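PDB 1WU4: reducing end xylose-releasing exo-oligoxylanase from Bacillus halodurans, which hydrolyses xylooligosaccharides of three or more units, releasing xylose from the reducing end with inversion of anomeric configuration. Local coordinates for residues 137-142 against 204-209; 142-147 against 152-157. The protein carries 1 engineered substitution. One frame throughout, in Å; residues are numbered along the deposited sequence.

Interaction 1 (137-142 against 204-209); sequences LFFASH and YELFSL
F138 and F207 meet between two helices of the (alpha/alpha)6 barrel, 127-144 and 201-210, whose backbones stand well apart: the closest pair of CA atoms, those of F138 and F207, is separated by 9.0 Å. Large side chains must therefore span the gap. The CD2–CE2 side of the F138 ring lies against the CD1–CE1 side of F207, with F138 CE2 3.9 Å from F207 CD1, and the two rings slant across one another without stacking. In F138 the ring carbon CG is anti to the carbonyl carbon (chi1 -81°), a setting that suits a helix, and CB already points toward helix 201-210. The CB of F207 leaves at an angle to helix 127-144, and its ring then swings in against F138.

F139, the next residue on the first helix, pairs with L206, the one before F207. L206 sends its CD1 methyl out as the extended end of the chain, anti to CA (chi2 173°), and it comes to 4.1 Å from F139 CZ, the two side chains crossing at about a right angle.

Other side chains pack around the four: L162 of helix 154-167 packs on both F138 and F207, W219 meets F207 edge-to-face, and W277 of helix 265-278 touches F139 and L206. All four contact residues are buried, with pure hydrocarbon side chains, so dispersion and the exclusion of water join the helices here.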
loop_
_atom_site.group_PDB
_atom_site.type_symbol
_atom_site.label_atom_id
_atom_site.label_comp_id
_atom_site.label_asym_id
_atom_site.label_seq_id
_atom_site.Cartn_x
_atom_site.Cartn_y
_atom_site.Cartn_z
ATOM N N LEU A 137 -7.049 9.287 -5.769
ATOM C CA LEU A 137 -8.015 10.256 -6.277
ATOM C C LEU A 137 -7.459 11.681 -6.202
ATOM O O LEU A 137 -7.672 12.475 -7.119
ATOM C CB LEU A 137 -9.330 10.147 -5.502
ATOM C CG LEU A 137 -10.170 8.906 -5.825
ATOM C CD1 LEU A 137 -11.223 8.702 -4.752
ATOM C CD2 LEU A 137 -10.823 9.061 -7.192
ATOM N N PHE A 138 -6.753 12.019 -5.121
ATOM C CA PHE A 138 -6.165 13.355 -5.025
ATOM C C PHE A 138 -5.136 13.506 -6.145
ATOM O O PHE A 138 -5.073 14.540 -6.805
ATOM C CB PHE A 138 -5.464 13.581 -3.677
ATOM C CG PHE A 138 -6.391 13.952 -2.547
ATOM C CD1 PHE A 138 -7.269 15.030 -2.665
ATOM C CD2 PHE A 138 -6.359 13.247 -1.349
ATOM C CE1 PHE A 138 -8.098 15.395 -1.603
ATOM C CE2 PHE A 138 -7.183 13.604 -0.283
ATOM C CZ PHE A 138 -8.054 14.680 -0.411
ATOM N N PHE A 139 -4.321 12.474 -6.354
ATOM C CA PHE A 139 -3.313 12.529 -7.410
ATOM C C PHE A 139 -3.971 12.670 -8.784
ATOM O O PHE A 139 -3.489 13.422 -9.632
ATOM C CB PHE A 139 -2.426 11.277 -7.391
ATOM C CG PHE A 139 -1.440 11.229 -6.245
ATOM C CD1 PHE A 139 -1.197 12.342 -5.445
ATOM C CD2 PHE A 139 -0.725 10.062 -5.996
ATOM C CE1 PHE A 139 -0.249 12.288 -4.413
ATOM C CE2 PHE A 139 0.221 9.998 -4.971
ATOM C CZ PHE A 139 0.460 11.113 -4.180
ATOM N N ALA A 140 -5.072 11.953 -9.000
ATOM C CA ALA A 140 -5.786 12.026 -10.272
ATOM C C ALA A 140 -6.285 13.453 -10.499
ATOM O O ALA A 140 -6.161 14.005 -11.591
ATOM C CB ALA A 140 -6.960 11.055 -10.267
ATOM N N SER A 141 -6.859 14.047 -9.460
ATOM C CA SER A 141 -7.360 15.411 -9.555
ATOM C C SER A 141 -6.235 16.367 -9.935
ATOM O O SER A 141 -6.404 17.242 -10.785
ATOM C CB SER A 141 -7.960 15.845 -8.216
ATOM O OG SER A 141 -8.384 17.200 -8.262
ATOM N N HIS A 142 -5.082 16.191 -9.301
ATOM C CA HIS A 142 -3.941 17.059 -9.548
ATOM C C HIS A 142 -3.303 16.893 -10.924
ATOM O O HIS A 142 -2.854 17.871 -11.524
ATOM C CB HIS A 142 -2.908 16.851 -8.438
ATOM C CG HIS A 142 -3.454 17.112 -7.069
ATOM N ND1 HIS A 142 -2.802 16.729 -5.916
ATOM C CD2 HIS A 142 -4.604 17.705 -6.671
ATOM C CE1 HIS A 142 -3.530 17.070 -4.868
ATOM N NE2 HIS A 142 -4.629 17.664 -5.298
ATOM N N TYR A 204 -0.990 10.294 5.169
ATOM C CA TYR A 204 -1.699 11.196 6.074
ATOM C C TYR A 204 -1.131 12.613 6.042
ATOM O O TYR A 204 -1.868 13.579 6.221
ATOM C CB TYR A 204 -1.691 10.638 7.504
ATOM C CG TYR A 204 -2.042 9.164 7.592
ATOM C CD1 TYR A 204 -2.830 8.547 6.613
ATOM C CD2 TYR A 204 -1.529 8.370 8.614
ATOM C CE1 TYR A 204 -3.080 7.179 6.645
ATOM C CE2 TYR A 204 -1.777 6.999 8.657
ATOM C CZ TYR A 204 -2.546 6.409 7.663
ATOM O OH TYR A 204 -2.726 5.045 7.661
ATOM N N GLU A 205 0.173 12.739 5.816
ATOM C CA GLU A 205 0.794 14.060 5.728
ATOM C C GLU A 205 0.129 14.817 4.582
ATOM O O GLU A 205 -0.165 16.008 4.683
ATOM C CB GLU A 205 2.291 13.927 5.439
ATOM C CG GLU A 205 3.081 13.253 6.541
ATOM C CD GLU A 205 3.492 14.212 7.636
ATOM O OE1 GLU A 205 2.661 15.052 8.044
ATOM O OE2 GLU A 205 4.648 14.113 8.095
ATOM N N LEU A 206 -0.104 14.116 3.479
ATOM C CA LEU A 206 -0.735 14.741 2.328
ATOM C C LEU A 206 -2.213 15.006 2.610
ATOM O O LEU A 206 -2.752 16.027 2.187
ATOM C CB LEU A 206 -0.542 13.868 1.086
ATOM C CG LEU A 206 0.936 13.724 0.695
ATOM C CD1 LEU A 206 1.083 12.716 -0.432
ATOM C CD2 LEU A 206 1.500 15.081 0.284
ATOM N N PHE A 207 -2.867 14.105 3.338
ATOM C CA PHE A 207 -4.267 14.327 3.676
ATOM C C PHE A 207 -4.373 15.587 4.541
ATOM O O PHE A 207 -5.367 16.308 4.480
ATOM C CB PHE A 207 -4.854 13.142 4.453
ATOM C CG PHE A 207 -4.940 11.856 3.667
ATOM C CD1 PHE A 207 -4.791 11.834 2.278
ATOM C CD2 PHE A 207 -5.197 10.660 4.328
ATOM C CE1 PHE A 207 -4.898 10.630 1.567
ATOM C CE2 PHE A 207 -5.307 9.459 3.629
ATOM C CZ PHE A 207 -5.156 9.445 2.245
ATOM N N SER A 208 -3.342 15.858 5.340
ATOM C CA SER A 208 -3.363 17.037 6.205
ATOM C C SER A 208 -3.303 18.328 5.395
ATOM O O SER A 208 -3.528 19.415 5.930
ATOM C CB SER A 208 -2.206 16.999 7.219
ATOM O OG SER A 208 -0.981 17.451 6.662
ATOM N N LEU A 209 -3.009 18.205 4.104
ATOM C CA LEU A 209 -2.935 19.366 3.224
ATOM C C LEU A 209 -4.137 19.450 2.292
ATOM O O LEU A 209 -4.558 20.545 1.916
ATOM C CB LEU A 209 -1.670 19.305 2.361
ATOM C CG LEU A 209 -0.314 19.218 3.060
ATOM C CD1 LEU A 209 0.785 19.073 2.018
ATOM C CD2 LEU A 209 -0.093 20.462 3.908
#

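Interaction 2 (142-147 against 152-157); sequences HRWGDG and FNYSEQ
The loop joining helix 127-144 to helix 154-167 is pinned by D146, bound to the first turn of the second helix. Its carboxylate takes two bonds from S155: the backbone N reaches D146 OD1 at 3.0 Å, almost straight (176°), and S155 OG donates to D146 OD2 at 2.6 Å. Both arrive on the syn side, somewhat out of the carboxylate plane. S155 turns OG between its own N and carbonyl carbon (chi1 72°), side by side with its N-H. N153, at the N-cap, makes no capping bond with its side chain; its amide instead bonds to first-turn side chains, OD1 accepting from Q157 NE2 and ND2 giving to E156 OE2.

This loop, residues 145-153, links two successive helices of the (alpha/alpha)6 barrel. Just past W144, the helix's last residue, G145 takes a positive phi of 86°, where a side chain would jam against the preceding carbonyl O. G147, whose lack of a side chain keeps F152 O unobstructed, gives its N to that oxygen at 2.7 Å from above the carbonyl plane. F152 O sits 3.3 Å above the centre of the Y154 ring, and G145 O lies near the ring plane, 3.4 Å from Y154 CE2. The phenol end of Y154 is bound by D89 and K85. A water donates to D146 OD2 (2.8 Å) and E156 OE2 (2.7 Å), probably screening these like charges.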
loop_
_atom_site.group_PDB
_atom_site.type_symbol
_atom_site.label_atom_id
_atom_site.label_comp_id
_atom_site.label_asym_id
_atom_site.label_seq_id
_atom_site.Cartn_x
_atom_site.Cartn_y
_atom_site.Cartn_z
ATOM N N HIS A 142 -5.082 16.191 -9.301
ATOM C CA HIS A 142 -3.941 17.059 -9.548
ATOM C C HIS A 142 -3.303 16.893 -10.924
ATOM O O HIS A 142 -2.854 17.871 -11.524
ATOM C CB HIS A 142 -2.908 16.851 -8.438
ATOM C CG HIS A 142 -3.454 17.112 -7.069
ATOM N ND1 HIS A 142 -2.802 16.729 -5.916
ATOM C CD2 HIS A 142 -4.604 17.705 -6.671
ATOM C CE1 HIS A 142 -3.530 17.070 -4.868
ATOM N NE2 HIS A 142 -4.629 17.664 -5.298
ATOM N N ARG A 143 -3.273 15.668 -11.440
ATOM C CA ARG A 143 -2.681 15.437 -12.753
ATOM C C ARG A 143 -3.628 15.741 -13.906
ATOM O O ARG A 143 -3.216 16.311 -14.919
ATOM C CB ARG A 143 -2.223 13.982 -12.909
ATOM C CG ARG A 143 -1.119 13.534 -11.973
ATOM C CD ARG A 143 -0.355 12.346 -12.562
ATOM N NE ARG A 143 0.499 12.762 -13.676
ATOM C CZ ARG A 143 1.403 11.984 -14.268
ATOM N NH1 ARG A 143 1.582 10.734 -13.866
ATOM N NH2 ARG A 143 2.146 12.467 -15.254
ATOM N N TRP A 144 -4.893 15.370 -13.748
ATOM C CA TRP A 144 -5.869 15.528 -14.823
ATOM C C TRP A 144 -7.013 16.507 -14.606
ATOM O O TRP A 144 -7.717 16.859 -15.556
ATOM C CB TRP A 144 -6.454 14.153 -15.159
ATOM C CG TRP A 144 -5.412 13.081 -15.292
ATOM C CD1 TRP A 144 -4.262 13.147 -16.023
ATOM C CD2 TRP A 144 -5.433 11.776 -14.695
ATOM N NE1 TRP A 144 -3.566 11.967 -15.924
ATOM C CE2 TRP A 144 -4.261 11.107 -15.116
ATOM C CE3 TRP A 144 -6.328 11.105 -13.850
ATOM C CZ2 TRP A 144 -3.959 9.800 -14.719
ATOM C CZ3 TRP A 144 -6.026 9.802 -13.454
ATOM C CH2 TRP A 144 -4.851 9.166 -13.891
ATOM N N GLY A 145 -7.207 16.942 -13.367
ATOM C CA GLY A 145 -8.294 17.855 -13.074
ATOM C C GLY A 145 -9.573 17.078 -12.820
ATOM O O GLY A 145 -9.766 15.993 -13.372
ATOM N N ASP A 146 -10.442 17.625 -11.979
ATOM C CA ASP A 146 -11.706 16.979 -11.654
ATOM C C ASP A 146 -12.643 16.917 -12.852
ATOM O O ASP A 146 -12.803 17.895 -13.584
ATOM C CB ASP A 146 -12.392 17.717 -10.504
ATOM C CG ASP A 146 -11.933 17.234 -9.142
ATOM O OD1 ASP A 146 -10.853 16.607 -9.056
ATOM O OD2 ASP A 146 -12.653 17.490 -8.155
ATOM N N GLY A 147 -13.255 15.753 -13.038
ATOM C CA GLY A 147 -14.182 15.562 -14.132
ATOM C C GLY A 147 -15.527 16.174 -13.806
ATOM O O GLY A 147 -15.883 16.341 -12.636
ATOM N N PHE A 152 -16.298 10.953 -11.440
ATOM C CA PHE A 152 -14.986 11.403 -11.876
ATOM C C PHE A 152 -14.551 12.766 -11.346
ATOM O O PHE A 152 -13.561 13.332 -11.808
ATOM C CB PHE A 152 -14.922 11.334 -13.401
ATOM C CG PHE A 152 -15.190 9.957 -13.936
ATOM C CD1 PHE A 152 -14.280 8.924 -13.725
ATOM C CD2 PHE A 152 -16.383 9.672 -14.592
ATOM C CE1 PHE A 152 -14.556 7.629 -14.156
ATOM C CE2 PHE A 152 -16.669 8.378 -15.028
ATOM C CZ PHE A 152 -15.755 7.355 -14.809
ATOM N N ASN A 153 -15.294 13.283 -10.370
ATOM C CA ASN A 153 -14.946 14.545 -9.725
ATOM C C ASN A 153 -14.041 14.097 -8.574
ATOM O O ASN A 153 -14.402 14.146 -7.395
ATOM C CB ASN A 153 -16.213 15.267 -9.231
ATOM C CG ASN A 153 -17.135 14.374 -8.416
ATOM O OD1 ASN A 153 -17.266 13.178 -8.679
ATOM N ND2 ASN A 153 -17.803 14.966 -7.432
ATOM N N TYR A 154 -12.853 13.647 -8.973
ATOM C CA TYR A 154 -11.833 13.087 -8.086
ATOM C C TYR A 154 -11.609 13.687 -6.702
ATOM O O TYR A 154 -11.766 12.990 -5.700
ATOM C CB TYR A 154 -10.483 13.043 -8.808
ATOM C CG TYR A 154 -10.522 12.463 -10.204
ATOM C CD1 TYR A 154 -10.978 11.164 -10.441
ATOM C CD2 TYR A 154 -10.080 13.215 -11.290
ATOM C CE1 TYR A 154 -10.990 10.630 -11.737
ATOM C CE2 TYR A 154 -10.088 12.696 -12.580
ATOM C CZ TYR A 154 -10.541 11.407 -12.798
ATOM O OH TYR A 154 -10.536 10.901 -14.079
ATOM N N SER A 155 -11.228 14.960 -6.637
ATOM C CA SER A 155 -10.949 15.575 -5.341
ATOM C C SER A 155 -12.146 15.591 -4.396
ATOM O O SER A 155 -11.979 15.441 -3.185
ATOM C CB SER A 155 -10.401 16.996 -5.518
ATOM O OG SER A 155 -11.406 17.896 -5.938
ATOM N N GLU A 156 -13.350 15.772 -4.936
ATOM C CA GLU A 156 -14.543 15.779 -4.095
ATOM C C GLU A 156 -14.785 14.377 -3.546
ATOM O O GLU A 156 -15.206 14.209 -2.402
ATOM C CB GLU A 156 -15.773 16.227 -4.887
ATOM C CG GLU A 156 -15.693 17.637 -5.428
ATOM C CD GLU A 156 -17.008 18.085 -6.017
ATOM O OE1 GLU A 156 -17.912 18.443 -5.235
ATOM O OE2 GLU A 156 -17.140 18.062 -7.258
ATOM N N GLN A 157 -14.525 13.371 -4.376
ATOM C CA GLN A 157 -14.701 11.985 -3.963
ATOM C C GLN A 157 -13.725 11.665 -2.832
ATOM O O GLN A 157 -14.092 11.031 -1.844
ATOM C CB GLN A 157 -14.447 11.047 -5.146
ATOM C CG GLN A 157 -15.470 11.138 -6.279
ATOM C CD GLN A 157 -16.862 10.708 -5.854
ATOM O OE1 GLN A 157 -17.023 9.825 -5.012
ATOM N NE2 GLN A 157 -17.880 11.318 -6.454
HETATM O O HOH W 1 -15.049 18.852 -8.685
#

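Helix 127-144 carries both contacts: F138 and F139, about three turns into it, face helix 201-210 in interaction 1, and its C-terminal end runs into the loop of interaction 2, with H142 in both segments. The centres lie about 11 Å apart. S141 OG, within 137-142, is 2.7 Å from D146 OD1, a probable hydrogen bond that would give D146 OD1 a second donor besides S155 N. Nearby, L137 O packs 3.3 Å from Y154 CB. In sequence, both segments of interaction 2 fall between the residues that interaction 1 brings together. Both contacts lie away from the nickel site and from E70 and D263, the probable catalytic donor and acceptor.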